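Local coordinates for protein-glutamine gamma-glutamyltransferase (Pagrus major, PDB 1G0D), which probably catalyses calcium-dependent acyl transfer from protein-bound glutamine to lysine or other primary amines, cross-linking or aminating proteins, at residues 43-48 against 89-94; 109-114 against 125-130; 52-57 against 115-120; 81-86 against 96-101. All blocks are in the same frame, centred on the assembly; numbering follows the deposited sequence.

Contact 1. Residues 43-48 against 89-94; sequences TLQCSD and AQDEIL
Thr43 lays its methyl CG2 obliquely across the end of Leu94, with Thr43 CG2 3.7 Å from Leu94 CD2. The same methyl also lies against the carboxylate of Glu92, with Thr43 CG2 3.8 Å from Glu92 OE1. The torsion of Thr43 (chi1 40°) places OG1 between the backbone N and the carbonyl carbon and holds CG2 beside the N, where it can touch both residues. Further along, CB of Glu92 settles over the backbone of Gln45, 3.9 Å from Gln45 CA. The backbones run antiparallel: Leu44 N gives its hydrogen to Ile93 O at 2.9 Å, and Ile93 N returns one to Leu44 O. Leu44 and Ile93 are thus a hydrogen-bonded pair, flanked by the non-hydrogen-bonded pairs Thr43 with Leu94 and Gln45 with Glu92. These are inner strands of a four-stranded sheet in the N-terminal beta-sandwich of the transglutaminase, where strand 8-12 covers the far edge of 40-46. Leu44 and Ile93 sit on the sandwich's inner face, with Leu44 CB 4.0 Å from Ile93 CB, and both rest on Leu56 of the opposing sheet. Cys46 joins that face through SG, which lies 4.2 Å from Ile93 CD1. Cys46 N donates to Asp91 O at 3.0 Å, in the carbonyl plane, a bond from the last residue of strand 40-46 to the turn that precedes strand 92-98.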
loop_
_atom_site.group_PDB
_atom_site.type_symbol
_atom_site.label_atom_id
_atom_site.label_comp_id
_atom_site.label_asym_id
_atom_site.label_seq_id
_atom_site.Cartn_x
_atom_site.Cartn_y
_atom_site.Cartn_z
ATOM N N THR A 43 -5.625 -9.392 37.586
ATOM C CA THR A 43 -5.861 -9.712 38.994
ATOM C C THR A 43 -6.942 -8.863 39.645
ATOM O O THR A 43 -7.162 -7.732 39.258
ATOM C CB THR A 43 -4.618 -9.506 39.834
ATOM O OG1 THR A 43 -3.946 -8.310 39.402
ATOM C CG2 THR A 43 -3.711 -10.698 39.717
ATOM N N LEU A 44 -7.601 -9.431 40.637
ATOM C CA LEU A 44 -8.626 -8.751 41.401
ATOM C C LEU A 44 -7.976 -8.538 42.750
ATOM O O LEU A 44 -7.783 -9.526 43.472
ATOM C CB LEU A 44 -9.794 -9.670 41.693
ATOM C CG LEU A 44 -11.000 -9.910 40.836
ATOM C CD1 LEU A 44 -12.185 -10.152 41.731
ATOM C CD2 LEU A 44 -11.217 -8.741 39.950
ATOM N N GLN A 45 -7.614 -7.304 43.109
ATOM C CA GLN A 45 -7.050 -7.076 44.445
ATOM C C GLN A 45 -8.217 -6.966 45.409
ATOM O O GLN A 45 -9.039 -6.067 45.295
ATOM C CB GLN A 45 -6.228 -5.802 44.512
ATOM C CG GLN A 45 -5.067 -5.946 45.468
ATOM C CD GLN A 45 -4.974 -4.797 46.465
ATOM O OE1 GLN A 45 -4.501 -3.709 46.120
ATOM N NE2 GLN A 45 -5.419 -5.034 47.717
ATOM N N CYS A 46 -8.297 -7.899 46.344
ATOM C CA CYS A 46 -9.376 -7.924 47.319
ATOM C C CYS A 46 -9.014 -7.373 48.710
ATOM O O CYS A 46 -7.843 -7.292 49.099
ATOM C CB CYS A 46 -9.927 -9.343 47.428
ATOM S SG CYS A 46 -10.633 -9.951 45.872
ATOM N N SER A 47 -10.050 -6.969 49.442
ATOM C CA SER A 47 -9.877 -6.393 50.761
ATOM C C SER A 47 -9.955 -7.524 51.761
ATOM O O SER A 47 -9.395 -7.436 52.852
ATOM C CB SER A 47 -10.951 -5.335 51.036
ATOM O OG SER A 47 -12.239 -5.912 51.043
ATOM N N ASP A 48 -10.668 -8.584 51.405
ATOM C CA ASP A 48 -10.713 -9.733 52.283
ATOM C C ASP A 48 -10.977 -11.071 51.604
ATOM O O ASP A 48 -10.029 -11.697 51.143
ATOM C CB ASP A 48 -11.627 -9.484 53.513
ATOM C CG ASP A 48 -13.120 -9.644 53.227
ATOM O OD1 ASP A 48 -13.804 -10.316 54.044
ATOM O OD2 ASP A 48 -13.616 -9.091 52.215
ATOM N N ALA A 89 -4.027 -15.966 44.751
ATOM C CA ALA A 89 -2.619 -15.727 44.929
ATOM C C ALA A 89 -2.494 -15.432 46.407
ATOM O O ALA A 89 -2.421 -16.345 47.279
ATOM C CB ALA A 89 -2.220 -14.565 44.175
ATOM N N GLN A 90 -2.474 -14.167 46.747
ATOM C CA GLN A 90 -2.369 -13.924 48.168
ATOM C C GLN A 90 -3.643 -13.218 48.546
ATOM O O GLN A 90 -4.665 -13.854 48.863
ATOM C CB GLN A 90 -1.154 -13.101 48.500
ATOM C CG GLN A 90 0.113 -13.915 48.613
ATOM C CD GLN A 90 -0.101 -15.277 49.220
ATOM O OE1 GLN A 90 -0.475 -15.408 50.393
ATOM N NE2 GLN A 90 0.122 -16.306 48.436
ATOM N N ASP A 91 -3.598 -11.897 48.501
ATOM C CA ASP A 91 -4.763 -11.109 48.817
ATOM C C ASP A 91 -5.461 -10.670 47.527
ATOM O O ASP A 91 -6.311 -9.780 47.546
ATOM C CB ASP A 91 -4.404 -9.917 49.735
ATOM C CG ASP A 91 -3.132 -9.187 49.313
ATOM O OD1 ASP A 91 -2.346 -9.735 48.482
ATOM O OD2 ASP A 91 -2.927 -8.055 49.829
ATOM N N GLU A 92 -5.101 -11.311 46.412
ATOM C CA GLU A 92 -5.717 -11.054 45.113
ATOM C C GLU A 92 -6.119 -12.343 44.358
ATOM O O GLU A 92 -5.636 -13.432 44.648
ATOM C CB GLU A 92 -4.792 -10.192 44.266
ATOM C CG GLU A 92 -3.362 -10.621 44.185
ATOM C CD GLU A 92 -2.430 -9.432 43.955
ATOM O OE1 GLU A 92 -2.140 -9.073 42.796
ATOM O OE2 GLU A 92 -1.980 -8.844 44.952
ATOM N N ILE A 93 -7.051 -12.232 43.422
ATOM C CA ILE A 93 -7.476 -13.399 42.651
ATOM C C ILE A 93 -6.942 -13.251 41.203
ATOM O O ILE A 93 -7.202 -12.257 40.539
ATOM C CB ILE A 93 -9.016 -13.514 42.622
ATOM C CG1 ILE A 93 -9.547 -13.658 44.024
ATOM C CG2 ILE A 93 -9.447 -14.742 41.871
ATOM C CD1 ILE A 93 -11.066 -13.733 44.090
ATOM N N LEU A 94 -6.182 -14.247 40.753
ATOM C CA LEU A 94 -5.591 -14.284 39.409
ATOM C C LEU A 94 -6.638 -14.870 38.472
ATOM O O LEU A 94 -7.056 -16.021 38.628
ATOM C CB LEU A 94 -4.350 -15.173 39.398
ATOM C CG LEU A 94 -3.109 -14.865 38.526
ATOM C CD1 LEU A 94 -2.921 -16.129 37.751
ATOM C CD2 LEU A 94 -3.189 -13.653 37.565
#

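Contact 2. Residues 109-114 against 125-130; sequences RLAVLV and ADKISF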
loop_
_atom_site.group_PDB
_atom_site.type_symbol
_atom_site.label_atom_id
_atom_site.label_comp_id
_atom_site.label_asym_id
_atom_site.label_seq_id
_atom_site.Cartn_x
_atom_site.Cartn_y
_atom_site.Cartn_z
ATOM N N ARG A 109 -15.367 -4.422 27.156
ATOM C CA ARG A 109 -15.413 -3.828 28.480
ATOM C C ARG A 109 -15.765 -5.005 29.337
ATOM O O ARG A 109 -16.769 -5.655 29.102
ATOM C CB ARG A 109 -16.477 -2.732 28.587
ATOM C CG ARG A 109 -15.875 -1.275 28.628
ATOM C CD ARG A 109 -15.981 -0.477 27.277
ATOM N NE ARG A 109 -17.316 -0.615 26.673
ATOM C CZ ARG A 109 -17.575 -0.763 25.368
ATOM N NH1 ARG A 109 -16.587 -0.785 24.475
ATOM N NH2 ARG A 109 -18.829 -0.967 24.965
ATOM N N LEU A 110 -14.911 -5.293 30.316
ATOM C CA LEU A 110 -15.085 -6.444 31.203
ATOM C C LEU A 110 -15.748 -6.188 32.530
ATOM O O LEU A 110 -15.262 -5.399 33.343
ATOM C CB LEU A 110 -13.732 -7.103 31.502
ATOM C CG LEU A 110 -13.605 -8.632 31.663
ATOM C CD1 LEU A 110 -12.891 -8.962 32.936
ATOM C CD2 LEU A 110 -14.930 -9.279 31.665
ATOM N N ALA A 111 -16.826 -6.923 32.766
ATOM C CA ALA A 111 -17.551 -6.816 34.006
ATOM C C ALA A 111 -17.375 -8.064 34.874
ATOM O O ALA A 111 -17.928 -9.117 34.557
ATOM C CB ALA A 111 -19.014 -6.598 33.718
ATOM N N VAL A 112 -16.599 -7.973 35.954
ATOM C CA VAL A 112 -16.448 -9.116 36.867
ATOM C C VAL A 112 -17.529 -8.989 37.996
ATOM O O VAL A 112 -17.531 -8.020 38.783
ATOM C CB VAL A 112 -14.975 -9.166 37.459
ATOM C CG1 VAL A 112 -14.845 -10.259 38.532
ATOM C CG2 VAL A 112 -13.977 -9.414 36.325
ATOM N N LEU A 113 -18.472 -9.934 38.037
ATOM C CA LEU A 113 -19.536 -9.916 39.046
ATOM C C LEU A 113 -19.308 -10.904 40.176
ATOM O O LEU A 113 -18.953 -12.052 39.930
ATOM C CB LEU A 113 -20.882 -10.303 38.452
ATOM C CG LEU A 113 -21.748 -9.515 37.487
ATOM C CD1 LEU A 113 -21.316 -8.080 37.283
ATOM C CD2 LEU A 113 -21.692 -10.291 36.207
ATOM N N VAL A 114 -19.526 -10.459 41.412
ATOM C CA VAL A 114 -19.438 -11.339 42.580
ATOM C C VAL A 114 -20.891 -11.622 42.934
ATOM O O VAL A 114 -21.674 -10.696 43.091
ATOM C CB VAL A 114 -18.759 -10.644 43.802
ATOM C CG1 VAL A 114 -18.790 -11.597 45.012
ATOM C CG2 VAL A 114 -17.316 -10.256 43.453
ATOM N N ALA A 125 -17.449 -5.302 40.113
ATOM C CA ALA A 125 -16.201 -4.559 40.029
ATOM C C ALA A 125 -16.205 -3.609 38.869
ATOM O O ALA A 125 -16.972 -3.773 37.928
ATOM C CB ALA A 125 -15.027 -5.515 39.886
ATOM N N ASP A 126 -15.316 -2.623 38.939
ATOM C CA ASP A 126 -15.159 -1.619 37.886
ATOM C C ASP A 126 -14.917 -2.267 36.510
ATOM O O ASP A 126 -13.982 -3.063 36.327
ATOM C CB ASP A 126 -13.980 -0.695 38.201
ATOM C CG ASP A 126 -13.693 -0.577 39.694
ATOM O OD1 ASP A 126 -13.276 -1.580 40.345
ATOM O OD2 ASP A 126 -13.884 0.553 40.202
ATOM N N LYS A 127 -15.760 -1.916 35.546
ATOM C CA LYS A 127 -15.640 -2.457 34.200
ATOM C C LYS A 127 -14.368 -1.912 33.530
ATOM O O LYS A 127 -14.280 -0.729 33.239
ATOM C CB LYS A 127 -16.894 -2.081 33.382
ATOM C CG LYS A 127 -17.453 -3.180 32.452
ATOM C CD LYS A 127 -18.961 -2.992 32.160
ATOM C CE LYS A 127 -19.209 -2.290 30.809
ATOM N NZ LYS A 127 -20.628 -2.402 30.319
ATOM N N ILE A 128 -13.374 -2.771 33.316
ATOM C CA ILE A 128 -12.145 -2.360 32.649
ATOM C C ILE A 128 -12.217 -2.789 31.214
ATOM O O ILE A 128 -12.784 -3.816 30.887
ATOM C CB ILE A 128 -10.905 -2.983 33.254
ATOM C CG1 ILE A 128 -10.973 -4.495 33.166
ATOM C CG2 ILE A 128 -10.763 -2.498 34.676
ATOM C CD1 ILE A 128 -9.708 -5.068 32.770
ATOM N N SER A 129 -11.639 -2.001 30.336
ATOM C CA SER A 129 -11.722 -2.356 28.940
ATOM C C SER A 129 -10.390 -2.781 28.367
ATOM O O SER A 129 -9.329 -2.556 28.956
ATOM C CB SER A 129 -12.282 -1.178 28.155
ATOM O OG SER A 129 -11.278 -0.199 28.029
ATOM N N PHE A 130 -10.461 -3.428 27.218
ATOM C CA PHE A 130 -9.268 -3.885 26.536
ATOM C C PHE A 130 -9.592 -4.020 25.040
ATOM O O PHE A 130 -10.771 -4.010 24.645
ATOM C CB PHE A 130 -8.758 -5.216 27.160
ATOM C CG PHE A 130 -9.709 -6.393 27.017
ATOM C CD1 PHE A 130 -9.740 -7.160 25.837
ATOM C CD2 PHE A 130 -10.587 -6.723 28.045
ATOM C CE1 PHE A 130 -10.624 -8.213 25.686
ATOM C CE2 PHE A 130 -11.474 -7.777 27.891
ATOM C CZ PHE A 130 -11.493 -8.521 26.710
HETATM O O HOH W 1 -20.791 -1.205 27.286
#
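Leu110 N reaches Ile128 O at 2.7 Å in an almost straight bond (172° at the hydrogen), though the donor is tilted from the carbonyl plane. The return bond from Ile128 N to Leu110 O is weak; Leu110 O also receives a CA-H contact from Lys127, with Lys127 CA 3.1 Å from Leu110 O. On the other side of Asp126, which has no counterpart in the register, Ala125 N donates to Val112 O at 3.0 Å, nearly along the C=O axis. On one face the aliphatic parts of two basic side chains pass over each other: Lys127, bent at chi3 (98°), brings CE to 3.5 Å from Arg109 CB. Arg109 CG in turn rests on Ser129 CB at 3.6 Å, while Ser129 OG is hydrogen-bonded to His107. The two cationic ends share a water, which accepts from Arg109 NH2 at 3.0 Å in the guanidinium plane and from Lys127 NZ; its oxygen probably eases the like charges. On the other face Leu110 CB packs on Ile128 CG1 at 4.1 Å and against the edge of the Phe130 ring. This is the antiparallel beta hairpin of strands 106-115 and 121-133, its second arm broken around Asp126.

Contact 3. Residues 52-57 against 115-120; sequences PKHHLE and MSPDGH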
loop_
_atom_site.group_PDB
_atom_site.type_symbol
_atom_site.label_atom_id
_atom_site.label_comp_id
_atom_site.label_asym_id
_atom_site.label_seq_id
_atom_site.Cartn_x
_atom_site.Cartn_y
_atom_site.Cartn_z
ATOM N N PRO A 52 -18.190 -16.930 51.694
ATOM C CA PRO A 52 -18.473 -18.363 51.617
ATOM C C PRO A 52 -19.169 -18.940 50.375
ATOM O O PRO A 52 -18.522 -19.563 49.521
ATOM C CB PRO A 52 -19.225 -18.627 52.916
ATOM C CG PRO A 52 -18.580 -17.582 53.911
ATOM C CD PRO A 52 -17.762 -16.593 53.065
ATOM N N LYS A 53 -20.481 -18.749 50.269
ATOM C CA LYS A 53 -21.185 -19.306 49.127
ATOM C C LYS A 53 -21.276 -18.346 47.936
ATOM O O LYS A 53 -22.165 -18.454 47.088
ATOM C CB LYS A 53 -22.573 -19.778 49.564
ATOM C CG LYS A 53 -22.547 -20.960 50.559
ATOM C CD LYS A 53 -23.943 -21.249 51.164
ATOM C CE LYS A 53 -23.953 -22.453 52.117
ATOM N NZ LYS A 53 -25.350 -22.884 52.418
ATOM N N HIS A 54 -20.319 -17.426 47.871
ATOM C CA HIS A 54 -20.244 -16.437 46.803
ATOM C C HIS A 54 -19.212 -16.847 45.750
ATOM O O HIS A 54 -18.139 -17.343 46.083
ATOM C CB HIS A 54 -19.861 -15.085 47.389
ATOM C CG HIS A 54 -20.982 -14.415 48.107
ATOM N ND1 HIS A 54 -22.158 -15.064 48.413
ATOM C CD2 HIS A 54 -21.128 -13.142 48.541
ATOM C CE1 HIS A 54 -22.984 -14.218 49.005
ATOM N NE2 HIS A 54 -22.382 -13.045 49.093
ATOM N N HIS A 55 -19.520 -16.620 44.481
ATOM C CA HIS A 55 -18.592 -17.003 43.441
ATOM C C HIS A 55 -18.448 -15.901 42.414
ATOM O O HIS A 55 -19.263 -15.009 42.375
ATOM C CB HIS A 55 -19.081 -18.298 42.789
ATOM C CG HIS A 55 -20.201 -18.106 41.815
ATOM N ND1 HIS A 55 -21.435 -17.619 42.184
ATOM C CD2 HIS A 55 -20.262 -18.289 40.474
ATOM C CE1 HIS A 55 -22.204 -17.503 41.117
ATOM N NE2 HIS A 55 -21.516 -17.903 40.065
ATOM N N LEU A 56 -17.397 -15.952 41.593
ATOM C CA LEU A 56 -17.191 -14.931 40.549
ATOM C C LEU A 56 -17.900 -15.304 39.234
ATOM O O LEU A 56 -18.046 -16.482 38.882
ATOM C CB LEU A 56 -15.686 -14.685 40.257
ATOM C CG LEU A 56 -14.752 -14.053 41.300
ATOM C CD1 LEU A 56 -13.400 -13.702 40.690
ATOM C CD2 LEU A 56 -15.413 -12.841 41.876
ATOM N N GLU A 57 -18.322 -14.259 38.522
ATOM C CA GLU A 57 -19.021 -14.362 37.253
ATOM C C GLU A 57 -18.391 -13.328 36.318
ATOM O O GLU A 57 -18.091 -12.203 36.730
ATOM C CB GLU A 57 -20.490 -14.044 37.469
ATOM C CG GLU A 57 -21.381 -14.662 36.467
ATOM C CD GLU A 57 -21.540 -16.126 36.730
ATOM O OE1 GLU A 57 -22.179 -16.468 37.740
ATOM O OE2 GLU A 57 -21.020 -16.941 35.935
ATOM N N MET A 115 -21.269 -12.885 43.067
ATOM C CA MET A 115 -22.657 -13.158 43.372
ATOM C C MET A 115 -23.010 -14.116 44.459
ATOM O O MET A 115 -22.274 -15.062 44.753
ATOM C CB MET A 115 -23.354 -13.649 42.146
ATOM C CG MET A 115 -23.418 -12.629 41.098
ATOM S SD MET A 115 -23.493 -13.452 39.573
ATOM C CE MET A 115 -24.163 -15.119 40.080
ATOM N N SER A 116 -24.200 -13.871 45.003
ATOM C CA SER A 116 -24.808 -14.673 46.052
ATOM C C SER A 116 -25.064 -16.065 45.474
ATOM O O SER A 116 -25.220 -16.211 44.273
ATOM C CB SER A 116 -26.128 -14.029 46.444
ATOM O OG SER A 116 -26.721 -14.688 47.545
ATOM N N PRO A 117 -25.109 -17.107 46.317
ATOM C CA PRO A 117 -25.359 -18.455 45.788
ATOM C C PRO A 117 -26.770 -18.673 45.239
ATOM O O PRO A 117 -27.042 -19.712 44.636
ATOM C CB PRO A 117 -25.078 -19.374 46.979
ATOM C CG PRO A 117 -25.343 -18.533 48.159
ATOM C CD PRO A 117 -24.921 -17.124 47.776
ATOM N N ASP A 118 -27.661 -17.699 45.440
ATOM C CA ASP A 118 -29.056 -17.796 44.970
ATOM C C ASP A 118 -29.282 -17.268 43.551
ATOM O O ASP A 118 -30.293 -17.585 42.908
ATOM C CB ASP A 118 -29.981 -17.034 45.913
ATOM C CG ASP A 118 -29.851 -15.540 45.756
ATOM O OD1 ASP A 118 -30.902 -14.868 45.639
ATOM O OD2 ASP A 118 -28.696 -15.044 45.748
ATOM N N GLY A 119 -28.349 -16.440 43.088
ATOM C CA GLY A 119 -28.439 -15.881 41.753
ATOM C C GLY A 119 -28.461 -14.369 41.707
ATOM O O GLY A 119 -28.944 -13.785 40.736
ATOM N N HIS A 120 -27.956 -13.715 42.743
ATOM C CA HIS A 120 -27.966 -12.276 42.698
ATOM C C HIS A 120 -26.631 -11.613 42.973
ATOM O O HIS A 120 -25.882 -12.018 43.858
ATOM C CB HIS A 120 -29.096 -11.723 43.584
ATOM C CG HIS A 120 -28.746 -11.576 45.031
ATOM N ND1 HIS A 120 -29.186 -12.459 45.996
ATOM C CD2 HIS A 120 -28.078 -10.602 45.696
ATOM C CE1 HIS A 120 -28.807 -12.038 47.189
ATOM N NE2 HIS A 120 -28.131 -10.912 47.035
#
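A type I beta turn from Ser116 to Gly119 closes the hairpin between strands 106-115 and 121-133, and the start of that turn packs on Lys53 and His54, just ahead of strand 55-62. Pro117 presses its ring on Lys53, with Pro117 CG 3.3 Å from Lys53 CB, while the rest of the lysine leads away, extended. The imidazole of His54 crosses the proline obliquely: Pro117 CD approaches its edge at 3.5 Å from His54 ND1, and the peptide between Met115 and Ser116 lies over one face, offset toward the rim. Here strand 55-62 begins its pairing with 106-115 in one sheet of the N-terminal beta-sandwich. His55 N donates to Met115 O at 3.2 Å and Met115 N to His55 O at 3.0 Å, making one antiparallel hydrogen-bonded pair. The side chains of that pair run side by side. Met115 bends at chi3 (23°), which carries CE to 3.3 Å from His55 CE1, while SD stays obliquely off the ring and lies 3.7 Å from Glu57 CB. His55 NE2 also donates to Glu57 OE1 at 2.8 Å, in a bent bond (133° at the hydrogen) that meets the carboxylate from above its plane; Lys74 forms a salt bridge with the other oxygen, OE2, so each carboxylate oxygen has a partner.

Contact 4. Residues 81-86 against 96-101; sequences KWWFNQ and TLHSPA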
loop_
_atom_site.group_PDB
_atom_site.type_symbol
_atom_site.label_atom_id
_atom_site.label_comp_id
_atom_site.label_asym_id
_atom_site.label_seq_id
_atom_site.Cartn_x
_atom_site.Cartn_y
_atom_site.Cartn_z
ATOM N N LYS A 81 -15.309 -21.082 22.436
ATOM C CA LYS A 81 -15.988 -20.479 23.568
ATOM C C LYS A 81 -15.012 -19.740 24.456
ATOM O O LYS A 81 -13.925 -20.234 24.714
ATOM C CB LYS A 81 -16.664 -21.551 24.414
ATOM C CG LYS A 81 -18.107 -21.888 24.035
ATOM C CD LYS A 81 -18.940 -20.659 23.655
ATOM C CE LYS A 81 -19.845 -20.879 22.406
ATOM N NZ LYS A 81 -19.246 -20.420 21.101
ATOM N N TRP A 82 -15.398 -18.561 24.928
ATOM C CA TRP A 82 -14.561 -17.778 25.848
ATOM C C TRP A 82 -14.658 -18.477 27.220
ATOM O O TRP A 82 -15.704 -19.011 27.568
ATOM C CB TRP A 82 -15.125 -16.360 26.018
ATOM C CG TRP A 82 -14.632 -15.279 25.107
ATOM C CD1 TRP A 82 -15.172 -14.914 23.897
ATOM C CD2 TRP A 82 -13.601 -14.320 25.381
ATOM N NE1 TRP A 82 -14.546 -13.789 23.408
ATOM C CE2 TRP A 82 -13.581 -13.399 24.294
ATOM C CE3 TRP A 82 -12.691 -14.144 26.439
ATOM C CZ2 TRP A 82 -12.695 -12.328 24.237
ATOM C CZ3 TRP A 82 -11.805 -13.073 26.380
ATOM C CH2 TRP A 82 -11.818 -12.174 25.277
ATOM N N TRP A 83 -13.589 -18.487 28.009
ATOM C CA TRP A 83 -13.667 -19.094 29.345
ATOM C C TRP A 83 -12.505 -18.628 30.197
ATOM O O TRP A 83 -11.503 -18.133 29.674
ATOM C CB TRP A 83 -13.686 -20.624 29.279
ATOM C CG TRP A 83 -12.436 -21.237 28.757
ATOM C CD1 TRP A 83 -12.123 -21.490 27.443
ATOM C CD2 TRP A 83 -11.344 -21.733 29.533
ATOM N NE1 TRP A 83 -10.901 -22.119 27.361
ATOM C CE2 TRP A 83 -10.396 -22.283 28.631
ATOM C CE3 TRP A 83 -11.067 -21.775 30.908
ATOM C CZ2 TRP A 83 -9.200 -22.864 29.053
ATOM C CZ3 TRP A 83 -9.877 -22.363 31.325
ATOM C CH2 TRP A 83 -8.955 -22.902 30.392
ATOM N N PHE A 84 -12.640 -18.762 31.514
ATOM C CA PHE A 84 -11.584 -18.317 32.406
ATOM C C PHE A 84 -11.219 -19.294 33.486
ATOM O O PHE A 84 -11.962 -20.185 33.833
ATOM C CB PHE A 84 -11.956 -16.958 33.041
ATOM C CG PHE A 84 -12.965 -17.041 34.179
ATOM C CD1 PHE A 84 -12.548 -16.907 35.499
ATOM C CD2 PHE A 84 -14.332 -17.193 33.920
ATOM C CE1 PHE A 84 -13.467 -16.924 36.537
ATOM C CE2 PHE A 84 -15.261 -17.212 34.950
ATOM C CZ PHE A 84 -14.823 -17.074 36.264
ATOM N N ASN A 85 -10.038 -19.125 34.022
ATOM C CA ASN A 85 -9.609 -19.989 35.091
ATOM C C ASN A 85 -9.312 -19.010 36.210
ATOM O O ASN A 85 -8.727 -17.959 35.999
ATOM C CB ASN A 85 -8.377 -20.765 34.640
ATOM C CG ASN A 85 -7.456 -21.109 35.771
ATOM O OD1 ASN A 85 -6.530 -20.344 36.102
ATOM N ND2 ASN A 85 -7.687 -22.277 36.378
ATOM N N GLN A 86 -9.745 -19.341 37.407
ATOM C CA GLN A 86 -9.535 -18.454 38.518
ATOM C C GLN A 86 -8.671 -19.114 39.577
ATOM O O GLN A 86 -8.839 -20.297 39.840
ATOM C CB GLN A 86 -10.900 -18.113 39.086
ATOM C CG GLN A 86 -10.925 -17.671 40.524
ATOM C CD GLN A 86 -12.331 -17.659 41.086
ATOM O OE1 GLN A 86 -12.548 -17.205 42.202
ATOM N NE2 GLN A 86 -13.292 -18.167 40.319
ATOM N N THR A 96 -7.309 -15.805 34.649
ATOM C CA THR A 96 -6.732 -15.981 33.319
ATOM C C THR A 96 -7.868 -16.136 32.329
ATOM O O THR A 96 -8.594 -17.123 32.387
ATOM C CB THR A 96 -5.882 -17.226 33.252
ATOM O OG1 THR A 96 -4.883 -17.157 34.270
ATOM C CG2 THR A 96 -5.228 -17.331 31.901
ATOM N N LEU A 97 -8.029 -15.163 31.437
ATOM C CA LEU A 97 -9.100 -15.203 30.444
ATOM C C LEU A 97 -8.573 -15.914 29.228
ATOM O O LEU A 97 -7.466 -15.634 28.765
ATOM C CB LEU A 97 -9.540 -13.797 30.022
ATOM C CG LEU A 97 -10.468 -12.830 30.782
ATOM C CD1 LEU A 97 -11.847 -13.094 30.312
ATOM C CD2 LEU A 97 -10.366 -12.966 32.287
ATOM N N HIS A 98 -9.375 -16.839 28.721
ATOM C CA HIS A 98 -9.045 -17.610 27.516
ATOM C C HIS A 98 -10.057 -17.222 26.417
ATOM O O HIS A 98 -11.254 -17.355 26.590
ATOM C CB HIS A 98 -9.148 -19.114 27.801
ATOM C CG HIS A 98 -8.016 -19.661 28.609
ATOM N ND1 HIS A 98 -6.849 -20.123 28.037
ATOM C CD2 HIS A 98 -7.869 -19.811 29.947
ATOM C CE1 HIS A 98 -6.033 -20.532 28.992
ATOM N NE2 HIS A 98 -6.629 -20.354 30.159
ATOM N N SER A 99 -9.580 -16.739 25.290
ATOM C CA SER A 99 -10.489 -16.315 24.250
ATOM C C SER A 99 -10.382 -17.257 23.086
ATOM O O SER A 99 -9.314 -17.803 22.854
ATOM C CB SER A 99 -10.111 -14.906 23.768
ATOM O OG SER A 99 -8.950 -14.917 22.935
ATOM N N PRO A 100 -11.484 -17.465 22.338
ATOM C CA PRO A 100 -11.395 -18.371 21.182
ATOM C C PRO A 100 -10.542 -17.719 20.091
ATOM O O PRO A 100 -10.324 -16.506 20.106
ATOM C CB PRO A 100 -12.845 -18.542 20.734
ATOM C CG PRO A 100 -13.562 -17.309 21.254
ATOM C CD PRO A 100 -12.836 -16.902 22.512
ATOM N N ALA A 101 -10.044 -18.526 19.168
ATOM C CA ALA A 101 -9.248 -18.011 18.064
ATOM C C ALA A 101 -10.167 -17.366 16.991
ATOM O O ALA A 101 -9.664 -16.836 15.994
ATOM C CB ALA A 101 -8.398 -19.133 17.449
HETATM O O HOH W 2 -5.755 -17.859 36.830
#
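Aromatic stacking joins Trp83 and His98: the six-membered ring of Trp83 and the ring of His98 form an offset stack, centroids 3.9 Å apart and planes at only 8°, with His98 CB over the five-membered ring. The two side chains point the same way. The Trp83 indole lies over its neighbour because CG sits between its backbone N and carbonyl carbon (chi1 65°). CH-pi contacts serve Trp82, whose indole is covered on one face by two residues. Ser99 CB stands 3.5 Å from the centroid of the Trp82 six-membered ring, and Pro100 CD covers the five-membered ring; Leu97 CD1 adds an apolar contact 3.9 Å from Trp82 CZ3. Backbone hydrogen bonds pair Trp83 with His98 and Asn85 with Thr96, one each way; the shortest runs from His98 N to Trp83 O at 2.7 Å. A water lies 2.7 Å from Asn85 OD1 and 2.8 Å from Thr96 OG1 and probably links them, though Asn85 OD1 is also hydrogen-bonded to Gln87 and Thr96 OG1 to Ser41. The strands form a beta hairpin in which 83-88 is the outermost strand of the sheet and 92-98 lies next to 40-46; from it Trp82, Phe84 and Leu97 reach Leu58 and Leu60 of strand 55-62.

In the fold
All four contacts belong to the N-terminal beta-sandwich domain, with centres about 15 to 20 Å apart. Contacts 1 and 4 share strand 92-98 and lie in the sheet ordered 8-12, 40-46, 92-98, 83-88; contacts 2 and 3 lie in the facing sheet, where 106-115 stands between 121-133 and 55-62. Leu56 bridges the sheets, its CD1 3.9 Å from Leu44 CD1, and Trp82 meets Phe130 across the same interior. Along the chain contacts 1 and 4 both close before contact 2 opens, while contact 3 interleaves with contacts 1 and 2 and spans contact 4. The chain thus crosses repeatedly between sheets, and all four contacts lie away from the catalytic residues Cys272, His332 and Asp355.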